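Long-range contacts in M32 carboxypeptidase (Chitinophagaceae bacterium, PDB 7A03), which probably removes amino acids one at a time from the C-terminal end of peptides, as a metal-dependent carboxypeptidase of the M32 family: residues Leu202-Trp212 with Thr251-Met261; Gln345-Ala353 with Glu397-Asp408. All blocks are in the same frame, centred on the assembly; numbering follows the deposited sequence. Where two conformers were deposited one is given.

Contact 1: Leu202-Trp212 with Thr251-Met261; sequences LHLHFDRDKQW and TRIDENDFSNM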
loop_
_atom_site.group_PDB
_atom_site.type_symbol
_atom_site.label_atom_id
_atom_site.label_comp_id
_atom_site.label_asym_id
_atom_site.label_seq_id
_atom_site.Cartn_x
_atom_site.Cartn_y
_atom_site.Cartn_z
ATOM N N LEU A 202 18.847 11.820 -15.418
ATOM C CA LEU A 202 18.259 11.555 -14.110
ATOM C C LEU A 202 19.283 11.023 -13.121
ATOM O O LEU A 202 19.028 11.046 -11.912
ATOM C CB LEU A 202 17.095 10.570 -14.219
ATOM C CG LEU A 202 15.823 11.037 -14.918
ATOM C CD1 LEU A 202 14.818 9.896 -14.906
ATOM C CD2 LEU A 202 15.228 12.265 -14.257
ATOM N N HIS A 203 20.439 10.565 -13.608
ATOM C CA HIS A 203 21.488 10.046 -12.747
ATOM C C HIS A 203 22.663 11.006 -12.616
ATOM O O HIS A 203 23.740 10.603 -12.164
ATOM C CB HIS A 203 21.928 8.657 -13.204
ATOM C CG HIS A 203 20.893 7.604 -12.959
ATOM N ND1 HIS A 203 19.683 7.584 -13.620
ATOM C CD2 HIS A 203 20.872 6.553 -12.105
ATOM C CE1 HIS A 203 18.968 6.557 -13.196
ATOM N NE2 HIS A 203 19.666 5.917 -12.276
ATOM N N LEU A 204 22.473 12.270 -12.992
ATOM C CA LEU A 204 23.440 13.320 -12.683
ATOM C C LEU A 204 23.354 13.652 -11.187
ATOM O O LEU A 204 22.653 12.995 -10.407
ATOM C CB LEU A 204 23.200 14.540 -13.569
ATOM C CG LEU A 204 23.421 14.361 -15.068
ATOM C CD1 LEU A 204 22.916 15.560 -15.880
ATOM C CD2 LEU A 204 24.902 14.107 -15.326
ATOM N N HIS A 205 24.064 14.690 -10.763
ATOM C CA HIS A 205 24.108 15.065 -9.352
ATOM C C HIS A 205 23.023 16.093 -9.063
ATOM O O HIS A 205 23.029 17.187 -9.636
ATOM C CB HIS A 205 25.473 15.644 -8.970
ATOM C CG HIS A 205 25.527 16.164 -7.563
ATOM N ND1 HIS A 205 25.800 15.355 -6.481
ATOM C CD2 HIS A 205 25.332 17.408 -7.062
ATOM C CE1 HIS A 205 25.775 16.077 -5.374
ATOM N NE2 HIS A 205 25.497 17.327 -5.700
ATOM N N PHE A 206 22.120 15.760 -8.141
ATOM C CA PHE A 206 21.009 16.632 -7.767
ATOM C C PHE A 206 21.154 17.002 -6.295
ATOM O O PHE A 206 20.926 16.163 -5.415
ATOM C CB PHE A 206 19.665 15.955 -8.054
ATOM C CG PHE A 206 19.340 15.853 -9.520
ATOM C CD1 PHE A 206 19.865 14.827 -10.286
ATOM C CD2 PHE A 206 18.512 16.790 -10.132
ATOM C CE1 PHE A 206 19.574 14.729 -11.646
ATOM C CE2 PHE A 206 18.194 16.695 -11.492
ATOM C CZ PHE A 206 18.735 15.662 -12.246
ATOM N N ASP A 207 21.522 18.262 -6.044
ATOM C CA ASP A 207 21.815 18.749 -4.694
ATOM C C ASP A 207 20.782 18.302 -3.667
ATOM O O ASP A 207 19.574 18.483 -3.851
ATOM C CB ASP A 207 21.909 20.280 -4.712
ATOM C CG ASP A 207 22.206 20.867 -3.340
ATOM O OD1 ASP A 207 23.378 20.812 -2.926
ATOM O OD2 ASP A 207 21.276 21.394 -2.681
ATOM N N ARG A 208 21.281 17.758 -2.553
ATOM C CA ARG A 208 20.407 17.161 -1.549
ATOM C C ARG A 208 19.476 18.191 -0.922
ATOM O O ARG A 208 18.286 17.916 -0.717
ATOM C CB ARG A 208 21.256 16.486 -0.468
ATOM C CG ARG A 208 20.462 15.977 0.715
ATOM C CD ARG A 208 21.365 15.306 1.729
ATOM N NE ARG A 208 20.595 14.481 2.655
ATOM C CZ ARG A 208 20.341 13.189 2.468
ATOM N NH1 ARG A 208 20.801 12.571 1.387
ATOM N NH2 ARG A 208 19.630 12.514 3.361
ATOM N N ASP A 209 19.998 19.372 -0.587
ATOM C CA ASP A 209 19.161 20.377 0.063
ATOM C C ASP A 209 18.092 20.899 -0.890
ATOM O O ASP A 209 16.950 21.152 -0.476
ATOM C CB ASP A 209 20.030 21.511 0.625
ATOM C CG ASP A 209 20.752 21.111 1.905
ATOM O OD1 ASP A 209 20.511 19.989 2.414
ATOM O OD2 ASP A 209 21.561 21.920 2.406
ATOM N N LYS A 210 18.439 21.036 -2.176
ATOM C CA LYS A 210 17.446 21.418 -3.175
ATOM C C LYS A 210 16.380 20.338 -3.332
ATOM O O LYS A 210 15.188 20.648 -3.413
ATOM C CB LYS A 210 18.123 21.703 -4.516
ATOM C CG LYS A 210 18.876 23.039 -4.591
ATOM C CD LYS A 210 19.671 23.111 -5.894
ATOM C CE LYS A 210 19.989 24.538 -6.291
ATOM N NZ LYS A 210 20.381 25.357 -5.113
ATOM N N GLN A 211 16.776 19.067 -3.350
ATOM C CA GLN A 211 15.765 18.010 -3.399
ATOM C C GLN A 211 14.849 18.065 -2.181
ATOM O O GLN A 211 13.619 17.933 -2.299
ATOM C CB GLN A 211 16.418 16.635 -3.518
ATOM C CG GLN A 211 17.082 16.375 -4.853
ATOM C CD GLN A 211 17.315 14.910 -5.066
ATOM O OE1 GLN A 211 16.364 14.137 -5.164
ATOM N NE2 GLN A 211 18.571 14.504 -5.119
ATOM N N TRP A 212 15.431 18.229 -0.992
ATOM C CA TRP A 212 14.620 18.255 0.222
ATOM C C TRP A 212 13.551 19.334 0.134
ATOM O O TRP A 212 12.355 19.074 0.371
ATOM C CB TRP A 212 15.513 18.486 1.439
ATOM C CG TRP A 212 14.722 18.704 2.676
ATOM C CD1 TRP A 212 14.390 19.899 3.227
ATOM C CD2 TRP A 212 14.149 17.696 3.525
ATOM N NE1 TRP A 212 13.646 19.711 4.367
ATOM C CE2 TRP A 212 13.467 18.368 4.564
ATOM C CE3 TRP A 212 14.121 16.297 3.493
ATOM C CZ2 TRP A 212 12.801 17.686 5.591
ATOM C CZ3 TRP A 212 13.454 15.613 4.522
ATOM C CH2 TRP A 212 12.794 16.312 5.543
ATOM N N THR A 251 10.919 10.370 3.771
ATOM C CA THR A 251 11.417 10.212 2.423
ATOM C C THR A 251 12.887 9.859 2.508
ATOM O O THR A 251 13.476 9.813 3.595
ATOM C CB THR A 251 11.114 11.447 1.568
ATOM O OG1 THR A 251 11.383 11.142 0.189
ATOM C CG2 THR A 251 11.963 12.644 2.007
ATOM N N ARG A 252 13.480 9.601 1.351
ATOM C CA ARG A 252 14.900 9.341 1.242
ATOM C C ARG A 252 15.398 10.072 0.009
ATOM O O ARG A 252 14.684 10.189 -0.991
ATOM C CB ARG A 252 15.181 7.840 1.092
ATOM C CG ARG A 252 14.262 7.160 0.103
ATOM C CD ARG A 252 14.645 5.710 -0.135
ATOM N NE ARG A 252 13.948 5.167 -1.298
ATOM C CZ ARG A 252 14.484 4.298 -2.151
ATOM N NH1 ARG A 252 15.729 3.874 -1.971
ATOM N NH2 ARG A 252 13.779 3.860 -3.185
ATOM N N ILE A 253 16.623 10.561 0.077
ATOM C CA ILE A 253 17.206 11.337 -1.006
ATOM C C ILE A 253 18.410 10.589 -1.554
ATOM O O ILE A 253 19.279 10.165 -0.785
ATOM C CB ILE A 253 17.620 12.735 -0.520
ATOM C CG1 ILE A 253 16.402 13.526 -0.071
ATOM C CG2 ILE A 253 18.367 13.491 -1.636
ATOM C CD1 ILE A 253 16.745 14.712 0.772
ATOM N N ASP A 254 18.465 10.441 -2.883
ATOM C CA ASP A 254 19.651 9.960 -3.590
ATOM C C ASP A 254 20.158 11.135 -4.416
ATOM O O ASP A 254 19.472 11.580 -5.344
ATOM C CB ASP A 254 19.321 8.764 -4.488
ATOM C CG ASP A 254 20.563 8.085 -5.040
ATOM O OD1 ASP A 254 21.592 8.769 -5.199
ATOM O OD2 ASP A 254 20.516 6.864 -5.318
ATOM N N GLU A 255 21.343 11.656 -4.082
ATOM C CA GLU A 255 21.861 12.791 -4.845
ATOM C C GLU A 255 22.233 12.434 -6.278
ATOM O O GLU A 255 22.461 13.348 -7.077
ATOM C CB GLU A 255 23.086 13.440 -4.193
ATOM C CG GLU A 255 22.938 13.850 -2.751
ATOM C CD GLU A 255 24.286 13.994 -2.070
ATOM O OE1 GLU A 255 25.317 13.794 -2.753
ATOM O OE2 GLU A 255 24.314 14.306 -0.860
ATOM N N ASN A 256 22.318 11.151 -6.621
ATOM C CA ASN A 256 22.646 10.734 -7.981
ATOM C C ASN A 256 21.502 9.993 -8.658
ATOM O O ASN A 256 21.729 9.243 -9.613
ATOM C CB ASN A 256 23.914 9.883 -8.002
ATOM C CG ASN A 256 25.081 10.581 -7.336
ATOM O OD1 ASN A 256 25.526 11.639 -7.783
ATOM N ND2 ASN A 256 25.573 9.997 -6.255
ATOM N N ASP A 257 20.278 10.177 -8.183
ATOM C CA ASP A 257 19.125 9.560 -8.827
ATOM C C ASP A 257 17.908 10.413 -8.496
ATOM O O ASP A 257 17.286 10.246 -7.442
ATOM C CB ASP A 257 18.938 8.123 -8.374
ATOM C CG ASP A 257 17.882 7.403 -9.171
ATOM O OD1 ASP A 257 17.173 8.072 -9.960
ATOM O OD2 ASP A 257 17.769 6.165 -9.019
ATOM N N PHE A 258 17.567 11.310 -9.415
ATOM C CA PHE A 258 16.433 12.186 -9.210
ATOM C C PHE A 258 15.101 11.436 -9.185
ATOM O O PHE A 258 14.114 11.973 -8.672
ATOM C CB PHE A 258 16.417 13.271 -10.298
ATOM C CG PHE A 258 15.409 14.347 -10.052
ATOM C CD1 PHE A 258 15.602 15.281 -9.040
ATOM C CD2 PHE A 258 14.255 14.428 -10.814
ATOM C CE1 PHE A 258 14.657 16.278 -8.810
ATOM C CE2 PHE A 258 13.313 15.425 -10.588
ATOM C CZ PHE A 258 13.518 16.348 -9.585
ATOM N N SER A 259 15.050 10.208 -9.714
ATOM C CA SER A 259 13.798 9.447 -9.750
ATOM C C SER A 259 13.285 9.087 -8.361
ATOM O O SER A 259 12.102 8.769 -8.198
ATOM C CB SER A 259 14.000 8.147 -10.533
ATOM O OG SER A 259 14.457 8.403 -11.847
ATOM N N ASN A 260 14.141 9.137 -7.354
ATOM C CA ASN A 260 13.807 8.554 -6.059
ATOM C C ASN A 260 12.908 9.480 -5.247
ATOM O O ASN A 260 11.704 9.229 -5.089
ATOM C CB ASN A 260 15.100 8.212 -5.315
ATOM C CG ASN A 260 14.880 7.285 -4.143
ATOM O OD1 ASN A 260 13.922 7.430 -3.386
ATOM N ND2 ASN A 260 15.793 6.332 -3.971
ATOM N N MET A 261 13.488 10.561 -4.733
ATOM C CA MET A 261 12.827 11.319 -3.682
ATOM C C MET A 261 11.518 11.935 -4.142
ATOM O O MET A 261 10.524 11.886 -3.411
ATOM C CB MET A 261 13.753 12.401 -3.134
ATOM C CG MET A 261 13.196 13.098 -1.908
ATOM S SD MET A 261 13.387 14.908 -1.926
ATOM C CE MET A 261 12.342 15.345 -3.325
HETATM O O HOH W 1 25.695 11.469 -10.362
HETATM O O HOH W 2 18.256 10.011 2.439
HETATM O O HOH W 3 13.923 13.712 -6.599
HETATM O O HOH W 4 16.435 11.287 -4.938
#
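The amide of Gln-211 joins the two segments. Gln-211 NE2 donates to Asp-254 O (3.1 Å) within the amide plane, though it stands above the plane of that carbonyl. The same nitrogen donates to Phe-206 O of its own segment, and two acceptors in or near its plane fix the rotation of the amide. With CG beside the backbone N (chi1 -70°) and the chain extended beyond it, the amide reaches the Asp-254 to Asp-257 turn and slides past Ile-253 CG2. Gln-211 OE1 accepts from water 3, which also donates to Phe-258 O. With an alanine here, Asp-254 O and Phe-206 O would probably lose this shared donor, and the turn would be less firmly tied to the helix. The turn is type I, with an Asx turn at its start, where Asp-254 OD1 accepts from Asn-256 N. It leads into helix 258-277, which carries an HExxH sequence and has Asp-257 as N-cap. Helix 208-222 is likewise capped, by Asp-207. Ahead of that helix the backbones run close together. Phe-206 N donates to Glu-255 O (2.7 Å), and Phe-258 N to Leu-202 O (2.9 Å). Phe-258 lays its CB over the centre of the Phe-206 ring, 3.7 Å from the centroid, a CH-pi contact. Phe-258 CG, anti to the backbone N (chi1 -171°), carries CD1 to 3.5 Å from Phe-206 CD2. The ring pair is oblique. Leu-202 CD2 comes to the edge of the Phe-258 ring, while Phe-325 packs edge-to-face with Phe-206. At the outer end, the Asp-257 carboxylate stacks over one face of the His-203 ring. The extended Arg-208 chain crosses Ile-253 obliquely, and Ile-253 CB sits over one face of the guanidinium, 3.7 Å from Arg-208 NH1. Water 2 accepts from both Arg-208 NH2 and Ile-253 N.

Contact 2: Gln345-Ala353 with Glu397-Asp408; sequences QPSLIRTEA and EVPNDTQGVLQD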
loop_
_atom_site.group_PDB
_atom_site.type_symbol
_atom_site.label_atom_id
_atom_site.label_comp_id
_atom_site.label_asym_id
_atom_site.label_seq_id
_atom_site.Cartn_x
_atom_site.Cartn_y
_atom_site.Cartn_z
ATOM N N GLN A 345 10.456 -1.169 -18.146
ATOM C CA GLN A 345 11.504 -2.148 -18.375
ATOM C C GLN A 345 11.257 -3.364 -17.495
ATOM O O GLN A 345 11.236 -3.233 -16.268
ATOM C CB GLN A 345 12.844 -1.522 -17.996
ATOM C CG GLN A 345 14.046 -2.406 -18.215
ATOM C CD GLN A 345 15.317 -1.598 -18.360
ATOM O OE1 GLN A 345 15.524 -0.927 -19.369
ATOM N NE2 GLN A 345 16.169 -1.638 -17.338
ATOM N N PRO A 346 11.069 -4.546 -18.073
ATOM C CA PRO A 346 11.023 -5.765 -17.250
ATOM C C PRO A 346 12.280 -5.869 -16.397
ATOM O O PRO A 346 13.393 -5.618 -16.868
ATOM C CB PRO A 346 10.946 -6.886 -18.291
ATOM C CG PRO A 346 10.317 -6.225 -19.494
ATOM C CD PRO A 346 10.863 -4.826 -19.506
ATOM N N SER A 347 12.091 -6.198 -15.120
ATOM C CA SER A 347 13.199 -6.223 -14.177
ATOM C C SER A 347 12.907 -7.239 -13.074
ATOM O O SER A 347 11.826 -7.830 -13.008
ATOM C CB SER A 347 13.508 -4.814 -13.670
ATOM O OG SER A 347 12.408 -4.278 -12.959
ATOM N N LEU A 348 13.890 -7.430 -12.197
ATOM C CA LEU A 348 13.869 -8.520 -11.228
ATOM C C LEU A 348 13.224 -8.153 -9.896
ATOM O O LEU A 348 12.635 -9.027 -9.248
ATOM C CB LEU A 348 15.300 -9.005 -10.975
ATOM C CG LEU A 348 15.939 -9.727 -12.167
ATOM C CD1 LEU A 348 17.452 -9.740 -12.054
ATOM C CD2 LEU A 348 15.408 -11.143 -12.248
ATOM N N ILE A 349 13.313 -6.890 -9.479
ATOM C CA ILE A 349 12.952 -6.463 -8.130
ATOM C C ILE A 349 11.641 -5.693 -8.182
ATOM O O ILE A 349 11.559 -4.635 -8.824
ATOM C CB ILE A 349 14.057 -5.611 -7.491
ATOM C CG1 ILE A 349 15.388 -6.371 -7.506
ATOM C CG2 ILE A 349 13.650 -5.185 -6.078
ATOM C CD1 ILE A 349 15.358 -7.684 -6.728
ATOM N N ARG A 350 10.633 -6.204 -7.464
ATOM C CA ARG A 350 9.309 -5.586 -7.448
ATOM C C ARG A 350 9.363 -4.129 -7.009
ATOM O O ARG A 350 8.714 -3.267 -7.618
ATOM C CB ARG A 350 8.373 -6.391 -6.546
ATOM C CG ARG A 350 6.998 -5.761 -6.310
ATOM C CD ARG A 350 6.200 -6.508 -5.224
ATOM N NE ARG A 350 6.889 -6.491 -3.928
ATOM C CZ ARG A 350 6.840 -5.468 -3.074
ATOM N NH1 ARG A 350 6.127 -4.393 -3.364
ATOM N NH2 ARG A 350 7.507 -5.499 -1.925
ATOM N N THR A 351 10.124 -3.826 -5.951
ATOM C CA THR A 351 10.117 -2.466 -5.420
ATOM C C THR A 351 10.759 -1.452 -6.358
ATOM O O THR A 351 10.571 -0.249 -6.153
ATOM C CB THR A 351 10.776 -2.407 -4.035
ATOM O OG1 THR A 351 12.117 -2.913 -4.126
ATOM C CG2 THR A 351 9.966 -3.233 -3.029
ATOM N N GLU A 352 11.465 -1.903 -7.392
ATOM C CA GLU A 352 12.088 -1.024 -8.377
ATOM C C GLU A 352 11.334 -0.984 -9.701
ATOM O O GLU A 352 11.768 -0.291 -10.628
ATOM C CB GLU A 352 13.529 -1.469 -8.640
ATOM C CG GLU A 352 14.483 -1.269 -7.469
ATOM C CD GLU A 352 15.696 -2.175 -7.552
ATOM O OE1 GLU A 352 16.067 -2.586 -8.674
ATOM O OE2 GLU A 352 16.271 -2.493 -6.492
ATOM N N ALA A 353 10.236 -1.712 -9.820
ATOM C CA ALA A 353 9.576 -1.882 -11.104
ATOM C C ALA A 353 8.732 -0.666 -11.483
ATOM O O ALA A 353 8.136 0.001 -10.634
ATOM C CB ALA A 353 8.689 -3.129 -11.060
ATOM N N GLU A 397 15.841 -13.471 -16.319
ATOM C CA GLU A 397 16.479 -14.701 -15.843
ATOM C C GLU A 397 17.091 -14.405 -14.481
ATOM O O GLU A 397 18.164 -13.801 -14.389
ATOM C CB GLU A 397 17.539 -15.208 -16.823
ATOM C CG GLU A 397 16.985 -15.670 -18.156
ATOM C CD GLU A 397 16.484 -14.516 -18.998
ATOM O OE1 GLU A 397 17.246 -13.540 -19.183
ATOM O OE2 GLU A 397 15.321 -14.582 -19.454
ATOM N N VAL A 398 16.400 -14.835 -13.430
ATOM C CA VAL A 398 16.815 -14.633 -12.044
ATOM C C VAL A 398 18.213 -15.198 -11.810
ATOM O O VAL A 398 18.434 -16.400 -12.017
ATOM C CB VAL A 398 15.794 -15.248 -11.074
ATOM C CG1 VAL A 398 16.313 -15.160 -9.655
ATOM C CG2 VAL A 398 14.451 -14.538 -11.192
ATOM N N PRO A 399 19.178 -14.374 -11.359
ATOM C CA PRO A 399 20.572 -14.832 -11.270
ATOM C C PRO A 399 20.934 -15.472 -9.936
ATOM O O PRO A 399 21.880 -16.261 -9.865
ATOM C CB PRO A 399 21.366 -13.540 -11.495
ATOM C CG PRO A 399 20.484 -12.473 -10.904
ATOM C CD PRO A 399 19.060 -12.918 -11.161
ATOM N N ASN A 400 20.211 -15.124 -8.877
ATOM C CA ASN A 400 20.411 -15.719 -7.563
ATOM C C ASN A 400 19.146 -15.488 -6.747
ATOM O O ASN A 400 18.231 -14.779 -7.172
ATOM C CB ASN A 400 21.645 -15.139 -6.864
ATOM C CG ASN A 400 21.642 -13.626 -6.845
ATOM O OD1 ASN A 400 20.849 -13.005 -6.138
ATOM N ND2 ASN A 400 22.531 -13.023 -7.627
ATOM N N ASP A 401 19.112 -16.089 -5.556
ATOM C CA ASP A 401 17.875 -16.111 -4.778
ATOM C C ASP A 401 17.527 -14.759 -4.159
ATOM O O ASP A 401 16.340 -14.448 -4.009
ATOM C CB ASP A 401 17.934 -17.216 -3.728
ATOM C CG ASP A 401 17.737 -18.589 -4.328
ATOM O OD1 ASP A 401 17.152 -18.683 -5.431
ATOM O OD2 ASP A 401 18.171 -19.583 -3.704
ATOM N N THR A 402 18.517 -13.944 -3.781
ATOM C CA THR A 402 18.176 -12.618 -3.266
ATOM C C THR A 402 17.574 -11.729 -4.351
ATOM O O THR A 402 16.780 -10.835 -4.044
ATOM C CB THR A 402 19.371 -11.944 -2.580
ATOM O OG1 THR A 402 20.455 -11.810 -3.504
ATOM C CG2 THR A 402 19.830 -12.758 -1.377
ATOM N N GLN A 403 17.924 -11.966 -5.618
ATOM C CA GLN A 403 17.254 -11.303 -6.731
ATOM C C GLN A 403 15.964 -12.003 -7.136
ATOM O O GLN A 403 15.287 -11.537 -8.061
ATOM C CB GLN A 403 18.196 -11.203 -7.934
ATOM C CG GLN A 403 19.395 -10.299 -7.706
ATOM C CD GLN A 403 19.012 -8.833 -7.674
ATOM O OE1 GLN A 403 18.485 -8.294 -8.649
ATOM N NE2 GLN A 403 19.282 -8.177 -6.556
ATOM N N GLY A 404 15.617 -13.104 -6.474
ATOM C CA GLY A 404 14.435 -13.873 -6.791
ATOM C C GLY A 404 13.508 -14.036 -5.606
ATOM O O GLY A 404 13.003 -13.047 -5.072
ATOM N N VAL A 405 13.327 -15.284 -5.162
ATOM C CA VAL A 405 12.294 -15.637 -4.190
ATOM C C VAL A 405 12.524 -15.027 -2.811
ATOM O O VAL A 405 11.574 -14.889 -2.032
ATOM C CB VAL A 405 12.129 -17.170 -4.139
ATOM C CG1 VAL A 405 13.367 -17.831 -3.531
ATOM C CG2 VAL A 405 10.882 -17.551 -3.373
ATOM N N LEU A 406 13.750 -14.642 -2.481
ATOM C CA LEU A 406 14.041 -14.100 -1.160
ATOM C C LEU A 406 13.993 -12.573 -1.104
ATOM O O LEU A 406 14.437 -11.991 -0.110
ATOM C CB LEU A 406 15.404 -14.601 -0.670
ATOM C CG LEU A 406 15.576 -16.097 -0.412
ATOM C CD1 LEU A 406 17.011 -16.385 -0.013
ATOM C CD2 LEU A 406 14.621 -16.574 0.681
ATOM N N GLN A 407 13.460 -11.901 -2.134
ATOM C CA GLN A 407 13.554 -10.443 -2.162
ATOM C C GLN A 407 12.591 -9.768 -1.188
ATOM O O GLN A 407 12.919 -8.718 -0.630
ATOM C CB GLN A 407 13.358 -9.904 -3.582
ATOM C CG GLN A 407 12.009 -10.229 -4.227
ATOM C CD GLN A 407 11.915 -9.681 -5.650
ATOM O OE1 GLN A 407 11.395 -8.591 -5.867
ATOM N NE2 GLN A 407 12.445 -10.429 -6.617
ATOM N N ASP A 408 11.405 -10.328 -0.990
ATOM C CA ASP A 408 10.342 -9.650 -0.261
ATOM C C ASP A 408 10.141 -10.298 1.102
ATOM O O ASP A 408 10.168 -11.527 1.226
ATOM C CB ASP A 408 9.032 -9.657 -1.057
ATOM C CG ASP A 408 9.002 -8.578 -2.112
ATOM O OD1 ASP A 408 9.634 -7.525 -1.890
ATOM O OD2 ASP A 408 8.343 -8.770 -3.160
HETATM O O HOH W 5 12.901 -12.139 -9.083
HETATM O O HOH W 6 10.999 -6.458 -4.146
#
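Val-398 CG2 meets Leu-348 CD2 at 3.7 Å. The other branch of the leucine, CD1, points at the Pro-399 ring and touches its CD. Asn-400 forms an Asx motif: its OD1 accepts from Gln-403 N, and from Thr-402 OG1 on the opposite face of the amide. Two type I turns follow, Asp-401 to Gly-404 and Gly-404 to Gln-407. The Gln-403 side chain crosses Ile-349 and puts Gln-403 OE1 3.7 Å from Ile-349 CD1. Water 5 bridges Gln-403 O and Leu-348 O. Gln-407 CG lies between the backbone N and the carbonyl carbon (chi1 60°), and from there the extended chain carries the amide across to the other backbone. Gln-407 NE2 donates to Leu-348 O (3.0 Å), and Gln-407 OE1 accepts from Arg-350 N (3.0 Å) in the carbonyl plane. Gln-407 NE2 also donates to Gly-404 O, which fixes the amide's rotation. Asp-408 ends the segment in a side-on salt bridge. Arg-350 NE donates to Asp-408 OD2 (2.8 Å) almost straight, and Arg-350 NH2 to Asp-408 OD1 (2.9 Å). Arg-365 of helix 358-374 also pairs with Asp-408. Val-405 packs on helix 382-394, and Leu-406 on helix 129-150.

Both segments of contact 1 precede those of contact 2 in the chain. The centres lie 24 Å apart and the nearest atoms about 6 Å, so the two do not meet directly. Helix 334-341 connects them: Leu-202 and Phe-258 of contact 1 pack on it, and the 345-353 loop of contact 2 follows it. Contact 1 has a clear link to the likely active site. Its helix 258-277 carries His-267, Glu-268 and His-271, an HExxH pattern consistent with metal binding in this family, although no metal is bound to them here. The Thr-251 side chain lies near these residues without touching them. A citrate near the Trp-212 side chain probably comes from the crystallisation liquor.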